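Local coordinates for protein microbial serine proteinases; subtilisin (Bacillus subtilis, PDB 2GKO) that is a cold-adapted, calcium-binding subtilisin, a serine endopeptidase of the subtilase family that hydrolyses peptide bonds in proteins, at residues A[45-49]-A[94-98]; A[65-69]-A[102-108]; A[139-144]-A[177-182]. One frame throughout, in Å; residues are numbered along the deposited sequence.

Contact 1: residues A[45-49]-A[94-98]. With CA (calcium ion), chain B.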
loop_
_atom_site.group_PDB
_atom_site.type_symbol
_atom_site.label_atom_id
_atom_site.label_comp_id
_atom_site.label_asym_id
_atom_site.label_seq_id
_atom_site.Cartn_x
_atom_site.Cartn_y
_atom_site.Cartn_z
ATOM N N SER A 45 -10.549 5.161 13.829
ATOM C CA SER A 45 -11.889 4.675 14.148
ATOM C C SER A 45 -12.977 5.265 13.261
ATOM O O SER A 45 -13.906 4.580 12.838
ATOM C CB SER A 45 -12.200 4.998 15.610
ATOM O OG SER A 45 -13.510 4.550 15.935
ATOM N N ASN A 46 -12.861 6.547 12.980
ATOM C CA ASN A 46 -13.877 7.228 12.212
ATOM C C ASN A 46 -13.907 6.831 10.740
ATOM O O ASN A 46 -14.876 7.133 10.040
ATOM C CB ASN A 46 -13.684 8.730 12.325
ATOM C CG ASN A 46 -14.850 9.409 13.024
ATOM O OD1 ASN A 46 -15.267 9.021 14.128
ATOM N ND2 ASN A 46 -15.362 10.445 12.394
ATOM N N ASN A 47 -12.828 6.206 10.258
ATOM C CA ASN A 47 -12.775 5.715 8.890
ATOM C C ASN A 47 -13.116 4.231 8.765
ATOM O O ASN A 47 -13.212 3.716 7.662
ATOM C CB ASN A 47 -11.425 5.999 8.242
ATOM C CG ASN A 47 -11.299 7.446 7.817
ATOM O OD1 ASN A 47 -12.309 8.091 7.537
ATOM N ND2 ASN A 47 -10.073 7.952 7.729
ATOM N N VAL A 48 -13.311 3.562 9.883
ATOM C CA VAL A 48 -13.614 2.125 9.823
ATOM C C VAL A 48 -15.002 1.907 9.204
ATOM O O VAL A 48 -16.014 2.417 9.697
ATOM C CB VAL A 48 -13.555 1.468 11.197
ATOM C CG1 VAL A 48 -14.026 0.037 11.114
ATOM C CG2 VAL A 48 -12.144 1.527 11.760
ATOM N N GLU A 49 -15.045 1.121 8.137
ATOM C CA GLU A 49 -16.299 0.756 7.505
ATOM C C GLU A 49 -16.572 -0.747 7.562
ATOM O O GLU A 49 -17.678 -1.150 7.914
ATOM C CB GLU A 49 -16.306 1.238 6.064
ATOM C CG GLU A 49 -17.677 1.159 5.426
ATOM C CD GLU A 49 -17.675 1.922 4.136
ATOM O OE1 GLU A 49 -17.173 1.389 3.168
ATOM O OE2 GLU A 49 -18.124 3.094 4.097
ATOM N N PRO A 94 -7.082 10.704 4.253
ATOM C CA PRO A 94 -7.794 10.624 5.536
ATOM C C PRO A 94 -9.320 10.575 5.434
ATOM O O PRO A 94 -9.964 10.393 6.465
ATOM C CB PRO A 94 -7.353 11.904 6.242
ATOM C CG PRO A 94 -7.157 12.868 5.107
ATOM C CD PRO A 94 -6.433 12.021 4.075
ATOM N N GLU A 95 -9.867 10.785 4.249
ATOM C CA GLU A 95 -11.314 10.659 4.034
ATOM C C GLU A 95 -11.718 9.325 3.411
ATOM O O GLU A 95 -12.897 9.070 3.218
ATOM C CB GLU A 95 -11.803 11.754 3.126
ATOM C CG GLU A 95 -11.585 13.138 3.726
ATOM C CD GLU A 95 -11.927 14.239 2.748
ATOM O OE1 GLU A 95 -13.018 14.209 2.169
ATOM O OE2 GLU A 95 -11.089 15.146 2.562
ATOM N N ALA A 96 -10.741 8.480 3.098
ATOM C CA ALA A 96 -11.061 7.140 2.598
ATOM C C ALA A 96 -11.750 6.255 3.652
ATOM O O ALA A 96 -11.703 6.511 4.861
ATOM C CB ALA A 96 -9.808 6.467 2.051
ATOM N N ASP A 97 -12.411 5.205 3.168
ATOM C CA ASP A 97 -13.097 4.261 4.029
ATOM C C ASP A 97 -12.182 3.062 4.211
ATOM O O ASP A 97 -11.703 2.508 3.230
ATOM C CB ASP A 97 -14.372 3.774 3.366
ATOM C CG ASP A 97 -15.364 4.870 3.043
ATOM O OD1 ASP A 97 -15.268 5.988 3.603
ATOM O OD2 ASP A 97 -16.308 4.664 2.248
ATOM N N LEU A 98 -11.971 2.645 5.448
ATOM C CA LEU A 98 -11.123 1.493 5.736
ATOM C C LEU A 98 -11.929 0.203 5.770
ATOM O O LEU A 98 -12.915 0.102 6.496
ATOM C CB LEU A 98 -10.415 1.667 7.090
ATOM C CG LEU A 98 -9.579 0.504 7.606
ATOM C CD1 LEU A 98 -8.449 0.169 6.611
ATOM C CD2 LEU A 98 -9.069 0.846 8.976
HETATM CA CA CA B . -17.308 2.898 1.503
HETATM O O HOH W 1 -19.403 3.736 1.919
HETATM O O HOH W 2 -18.460 1.138 0.513
HETATM O O HOH W 3 -17.502 3.888 -0.418
#
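The amide of Asn47 and the carboxylates of Glu49 and Asp97 are the flat groups of this contact. Over one face of the amide lies Ala96 O, 3.1 Å from Asn47 CG and almost directly above it, whereas at the amide edge Asn47 ND2 donates to Pro94 O at 2.8 Å. That acceptor is close to the amide plane, but the nitrogen approaches Pro94 O from above the carbonyl plane. CG lies beside the backbone N (chi1 -77°), which directs the amide at the 94-96 turn; Leu80 O takes a second bond from ND2. With an alanine here, Pro94 O and Leu80 O would probably lose their shared donor, and a gap would open beside Ala96 O.

The carboxylates of Glu49 and Asp97, their planes 63° apart, converge on a calcium ion. Asp97 binds it through OD2 alone, at 2.2 Å, while Glu49 uses both oxygens unequally, OE2 being the longer at 2.7 Å from the ion. Glu49 OE2 and Asp97 OD2 are 3.0 Å apart, which the shared cation is likely to offset. Asn29 and three waters complete the site, and Trp99 NE1 donates to Glu49 OE1, which would limit rotation of that carboxylate.

Backbone bonds define the register as a parallel beta bridge between Val48 and Leu98, where strands 48-53 and 97-102 begin side by side in the central sheet of the subtilase fold. Leu98 N donates to Asn47 O at 2.8 Å, and Glu49 N to Leu98 O at 2.9 Å, so one residue of the later strand is held through both its N and its O. On the face shared by Val48 and Leu98, CG2 of the valine meets CD2 of the leucine at 4.2 Å, and Leu98 continues onto Leu80 of helix 71-80.

Contact 2: residues A[65-69]-A[102-108]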
loop_
_atom_site.group_PDB
_atom_site.type_symbol
_atom_site.label_atom_id
_atom_site.label_comp_id
_atom_site.label_asym_id
_atom_site.label_seq_id
_atom_site.Cartn_x
_atom_site.Cartn_y
_atom_site.Cartn_z
ATOM N N CYS A 65 -11.646 -8.151 13.378
ATOM C CA CYS A 65 -10.434 -7.913 12.606
ATOM C C CYS A 65 -9.297 -7.465 13.539
ATOM O O CYS A 65 -8.521 -6.586 13.187
ATOM C CB CYS A 65 -10.689 -6.851 11.529
ATOM S SG CYS A 65 -11.243 -5.271 12.168
ATOM N N THR A 66 -9.198 -8.101 14.701
ATOM C CA THR A 66 -8.296 -7.672 15.771
ATOM C C THR A 66 -6.844 -7.798 15.391
ATOM O O THR A 66 -6.396 -8.824 14.938
ATOM C CB THR A 66 -8.589 -8.481 17.047
ATOM O OG1 THR A 66 -9.973 -8.294 17.401
ATOM C CG2 THR A 66 -7.815 -7.944 18.223
ATOM N N ASP A 67 -6.101 -6.701 15.541
ATOM C CA ASP A 67 -4.678 -6.692 15.325
ATOM C C ASP A 67 -3.962 -6.887 16.659
ATOM O O ASP A 67 -4.126 -6.073 17.553
ATOM C CB ASP A 67 -4.292 -5.351 14.702
ATOM C CG ASP A 67 -2.883 -5.304 14.233
ATOM O OD1 ASP A 67 -2.188 -6.358 14.219
ATOM O OD2 ASP A 67 -2.362 -4.214 13.900
ATOM N N ARG A 68 -3.164 -7.943 16.759
ATOM C CA ARG A 68 -2.341 -8.223 17.929
ATOM C C ARG A 68 -0.861 -8.151 17.577
ATOM O O ARG A 68 -0.001 -8.474 18.387
ATOM C CB ARG A 68 -2.692 -9.597 18.479
ATOM C CG ARG A 68 -4.137 -9.672 18.983
ATOM C CD ARG A 68 -4.608 -11.063 19.281
ATOM N NE ARG A 68 -5.985 -11.037 19.775
ATOM C CZ ARG A 68 -7.042 -11.498 19.101
ATOM N NH1 ARG A 68 -6.905 -12.029 17.884
ATOM N NH2 ARG A 68 -8.248 -11.403 19.649
ATOM N N GLN A 69 -0.561 -7.727 16.359
ATOM C CA GLN A 69 0.813 -7.637 15.872
ATOM C C GLN A 69 1.240 -6.159 15.686
ATOM O O GLN A 69 2.305 -5.756 16.160
ATOM C CB GLN A 69 0.929 -8.385 14.538
ATOM C CG GLN A 69 0.958 -9.894 14.651
ATOM C CD GLN A 69 2.383 -10.400 14.776
ATOM O OE1 GLN A 69 3.076 -10.067 15.740
ATOM N NE2 GLN A 69 2.834 -11.177 13.797
ATOM N N LYS A 102 -8.566 -9.103 8.040
ATOM C CA LYS A 102 -7.480 -9.831 8.695
ATOM C C LYS A 102 -7.244 -11.108 7.893
ATOM O O LYS A 102 -8.129 -11.945 7.800
ATOM C CB LYS A 102 -7.786 -10.118 10.162
ATOM C CG LYS A 102 -6.669 -10.794 10.922
ATOM C CD LYS A 102 -6.998 -10.882 12.396
ATOM C CE LYS A 102 -5.856 -11.500 13.156
ATOM N NZ LYS A 102 -6.104 -11.574 14.641
ATOM N N VAL A 103 -6.069 -11.211 7.300
ATOM C CA VAL A 103 -5.650 -12.388 6.524
ATOM C C VAL A 103 -4.396 -13.082 7.053
ATOM O O VAL A 103 -4.058 -14.182 6.589
ATOM C CB VAL A 103 -5.442 -12.017 5.040
ATOM C CG1 VAL A 103 -6.664 -11.325 4.512
ATOM C CG2 VAL A 103 -4.162 -11.163 4.810
ATOM N N LEU A 104 -3.709 -12.455 8.009
ATOM C CA LEU A 104 -2.501 -12.990 8.630
ATOM C C LEU A 104 -2.896 -13.281 10.068
ATOM O O LEU A 104 -3.214 -12.380 10.839
ATOM C CB LEU A 104 -1.380 -11.976 8.535
ATOM C CG LEU A 104 -1.014 -11.487 7.135
ATOM C CD1 LEU A 104 0.154 -10.503 7.162
ATOM C CD2 LEU A 104 -0.665 -12.651 6.252
ATOM N N GLY A 105 -2.963 -14.563 10.378
ATOM C CA GLY A 105 -3.684 -15.023 11.547
ATOM C C GLY A 105 -2.730 -15.231 12.675
ATOM O O GLY A 105 -1.525 -15.413 12.450
ATOM N N ASP A 106 -3.266 -15.220 13.893
ATOM C CA ASP A 106 -2.433 -15.317 15.072
ATOM C C ASP A 106 -1.935 -16.757 15.235
ATOM O O ASP A 106 -2.661 -17.723 14.956
ATOM C CB ASP A 106 -3.140 -14.845 16.364
ATOM C CG ASP A 106 -4.009 -13.600 16.171
ATOM O OD1 ASP A 106 -3.489 -12.493 15.907
ATOM O OD2 ASP A 106 -5.255 -13.662 16.295
ATOM N N ASP A 107 -0.662 -16.899 15.579
ATOM C CA ASP A 107 0.325 -15.849 15.340
ATOM C C ASP A 107 1.608 -16.525 14.891
ATOM O O ASP A 107 1.871 -17.697 15.193
ATOM C CB ASP A 107 0.501 -14.900 16.538
ATOM C CG ASP A 107 0.263 -13.436 16.178
ATOM O OD1 ASP A 107 1.084 -12.584 16.577
ATOM O OD2 ASP A 107 -0.725 -13.031 15.520
ATOM N N GLY A 108 2.401 -15.753 14.170
ATOM C CA GLY A 108 3.095 -16.262 13.007
ATOM C C GLY A 108 2.387 -15.451 11.942
ATOM O O GLY A 108 2.519 -14.214 11.980
HETATM O O HOH W 4 -2.901 -9.803 14.536
HETATM O O HOH W 5 1.410 -11.066 18.661
HETATM O O HOH W 6 5.042 -13.049 12.914
#
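A salt-bridge network of Arg68, Lys102 and Asp106 ties the loop before helix 71-80 to the loop that leaves strand 97-102. Lys102 reaches across fully extended, its CG anti to the backbone N (chi1 -176°), and NZ divides its bonds between the loops: Thr66 O at 2.8 Å, in the carbonyl plane, and Asp106 OD2, also at 2.8 Å, on the syn side of the carboxylate. Arg68 NH1 meets the same Asp106 OD2 at 2.8 Å, but this bond is weak, bent to 127° at the hydrogen. The oxygen lies near the guanidinium plane, at its edge, with the carboxylate turned 77° from that plane, while Thr66 CG2 covers one face. One aspartate oxygen thus gathers both cations.

Waters extend the seam. One joins Arg68 N to Asp106 OD1, a second Arg68 O to Asp107 OD1, and a third Gln69 NE2 to Gly108 O. Asp67 OD1 receives Gln69 N at 3.0 Å, an Asx turn that shapes the first loop. The 102-108 loop leaves the C-terminal end of a parallel strand and 65-69 leads into the helix that opens with His71 of the inhibitor pocket, consistent with the rim of the substrate cleft in subtilisins.

Contact 3: residues A[139-144]-A[177-182]. With NA (sodium ion), chain F.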
loop_
_atom_site.group_PDB
_atom_site.type_symbol
_atom_site.label_atom_id
_atom_site.label_comp_id
_atom_site.label_asym_id
_atom_site.label_seq_id
_atom_site.Cartn_x
_atom_site.Cartn_y
_atom_site.Cartn_z
ATOM N N LEU A 139 2.548 -7.482 2.070
ATOM C CA LEU A 139 2.966 -8.832 2.374
ATOM C C LEU A 139 3.605 -9.381 1.125
ATOM O O LEU A 139 3.402 -8.882 0.021
ATOM C CB LEU A 139 1.779 -9.673 2.857
ATOM C CG LEU A 139 0.566 -9.810 1.943
ATOM C CD1 LEU A 139 0.779 -10.926 0.938
ATOM C CD2 LEU A 139 -0.720 -10.058 2.743
ATOM N N GLY A 140 4.423 -10.404 1.298
ATOM C CA GLY A 140 5.092 -10.961 0.145
ATOM C C GLY A 140 5.765 -12.261 0.465
ATOM O O GLY A 140 6.005 -12.584 1.617
ATOM N N SER A 141 6.040 -13.018 -0.583
ATOM C CA SER A 141 6.797 -14.249 -0.488
ATOM C C SER A 141 7.559 -14.399 -1.802
ATOM O O SER A 141 7.177 -13.849 -2.812
ATOM C CB SER A 141 5.822 -15.406 -0.232
ATOM O OG SER A 141 6.231 -16.625 -0.813
ATOM N N SER A 142 8.661 -15.138 -1.775
ATOM C CA SER A 142 9.468 -15.358 -2.976
ATOM C C SER A 142 8.740 -16.241 -3.968
ATOM O O SER A 142 9.000 -16.151 -5.171
ATOM C CB SER A 142 10.805 -16.018 -2.619
ATOM O OG SER A 142 10.588 -17.194 -1.857
ATOM N N GLY A 143 7.839 -17.072 -3.452
ATOM C CA GLY A 143 7.076 -18.001 -4.270
ATOM C C GLY A 143 5.702 -17.480 -4.626
ATOM O O GLY A 143 5.066 -16.759 -3.850
ATOM N N GLU A 144 5.256 -17.862 -5.813
ATOM C CA GLU A 144 3.943 -17.498 -6.321
ATOM C C GLU A 144 2.868 -18.528 -5.982
ATOM O O GLU A 144 2.884 -19.655 -6.476
ATOM C CB GLU A 144 4.009 -17.328 -7.837
ATOM C CG GLU A 144 2.708 -16.803 -8.396
ATOM C CD GLU A 144 2.697 -16.602 -9.896
ATOM O OE1 GLU A 144 3.733 -16.790 -10.573
ATOM O OE2 GLU A 144 1.612 -16.256 -10.400
ATOM N N GLY A 177 9.094 -10.136 -5.055
ATOM C CA GLY A 177 8.273 -11.274 -4.697
ATOM C C GLY A 177 6.823 -11.038 -5.052
ATOM O O GLY A 177 6.487 -10.082 -5.753
ATOM N N TYR A 178 5.984 -11.931 -4.544
ATOM C CA TYR A 178 4.576 -12.021 -4.880
ATOM C C TYR A 178 3.721 -11.681 -3.655
ATOM O O TYR A 178 4.063 -12.063 -2.549
ATOM C CB TYR A 178 4.274 -13.456 -5.363
ATOM C CG TYR A 178 4.987 -13.784 -6.638
ATOM C CD1 TYR A 178 4.420 -13.479 -7.861
ATOM C CD2 TYR A 178 6.256 -14.387 -6.613
ATOM C CE1 TYR A 178 5.075 -13.773 -9.027
ATOM C CE2 TYR A 178 6.922 -14.673 -7.770
ATOM C CZ TYR A 178 6.335 -14.362 -8.979
ATOM O OH TYR A 178 7.007 -14.634 -10.153
ATOM N N PRO A 179 2.564 -11.040 -3.822
ATOM C CA PRO A 179 1.934 -10.724 -5.109
ATOM C C PRO A 179 2.448 -9.517 -5.885
ATOM O O PRO A 179 1.937 -9.271 -6.961
ATOM C CB PRO A 179 0.468 -10.493 -4.703
ATOM C CG PRO A 179 0.553 -9.920 -3.278
ATOM C CD PRO A 179 1.713 -10.662 -2.670
ATOM N N GLY A 180 3.415 -8.768 -5.355
ATOM C CA GLY A 180 3.935 -7.585 -6.017
ATOM C C GLY A 180 4.320 -7.801 -7.473
ATOM O O GLY A 180 4.008 -6.959 -8.323
ATOM N N ALA A 181 4.948 -8.946 -7.760
ATOM C CA ALA A 181 5.485 -9.228 -9.081
ATOM C C ALA A 181 4.405 -9.592 -10.095
ATOM O O ALA A 181 4.702 -9.730 -11.279
ATOM C CB ALA A 181 6.481 -10.363 -8.996
ATOM N N LEU A 182 3.167 -9.756 -9.652
ATOM C CA LEU A 182 2.064 -10.058 -10.563
ATOM C C LEU A 182 1.766 -8.919 -11.501
ATOM O O LEU A 182 1.869 -7.752 -11.139
ATOM C CB LEU A 182 0.804 -10.403 -9.797
ATOM C CG LEU A 182 0.908 -11.627 -8.928
ATOM C CD1 LEU A 182 -0.366 -11.807 -8.149
ATOM C CD2 LEU A 182 1.244 -12.866 -9.778
HETATM NA NA NA F . 3.304 -6.120 -10.306
HETATM O O HOH W 7 4.477 -8.585 -2.539
HETATM O O HOH W 8 4.213 -3.938 -10.474
HETATM O O HOH W 9 5.046 -6.656 -11.814
#
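Glu144 lies along the ring of Tyr178, and each of its atoms in turn meets something. CB stands over the ring centre, 3.6 Å from the centroid of Tyr178 and only 2° off the ring normal, a CH-pi contact. Because CG is anti to the backbone N (chi1 -174°) and the chain runs on extended, CG then passes over the same face, 3.8 Å from Tyr178 CD1. The carboxylate ends nearly parallel to the ring, the planes 12° apart, with Glu144 OE1 3.6 Å from Tyr178 CE1. OE1 has its main partner in Lys221, a salt bridge, while OE2 accepts from Thr149 OG1 and also touches Leu182 CD2 at 3.5 Å. Ala181 CB lies against the opposite face of the tyrosine, toward its rim, and Ser142 O comes to the ring edge, so the ring is sandwiched with its flat sides occupied.

Two backbone bonds, Ser141 N to Tyr178 O at 2.9 Å and Tyr178 N to Ser141 O at 2.8 Å, form a single antiparallel hydrogen-bonded pair, the second nearly straight. Gly177 just before it fits because a CB there would run into Ser141 O. Past the pair the chain turns through a cis peptide into Pro179, whose CD packs on Leu139 CD1 at 3.7 Å. A water links Leu139 O to Gly180 N.

The type I turn from Pro179 to Leu182 presents Gly180 O and Leu182 O to a sodium ion, the latter at 2.3 Å, with Ala185 O and two waters. Leu139 itself touches the bound phenylmethanesulfonic acid. A cis-proline followed by a turn that binds a monovalent cation, next to a segment that touches the inhibitor, is consistent with the second, weaker cation site of subtilisins.

In the fold
Strand 97-102 connects contacts 1 and 2: it begins in the first and runs out into the second, and their centres are 20 Å apart, with segments that alternate along the chain. Contact 3 follows in sequence and touches contact 2 through Val103 CG2 and Leu139 CD2, 4.2 Å apart, although the two centres are 19 Å apart. Contact 1 is remote from contact 3, with nearest atoms about 13 Å apart, and lies across the chain's centre from it. The bound phenylmethanesulfonic acid, in a pocket that includes His71 and Ser249, is touched by Leu139 of contact 3 and lies about 8 Å from the Gln69 side chain of contact 2.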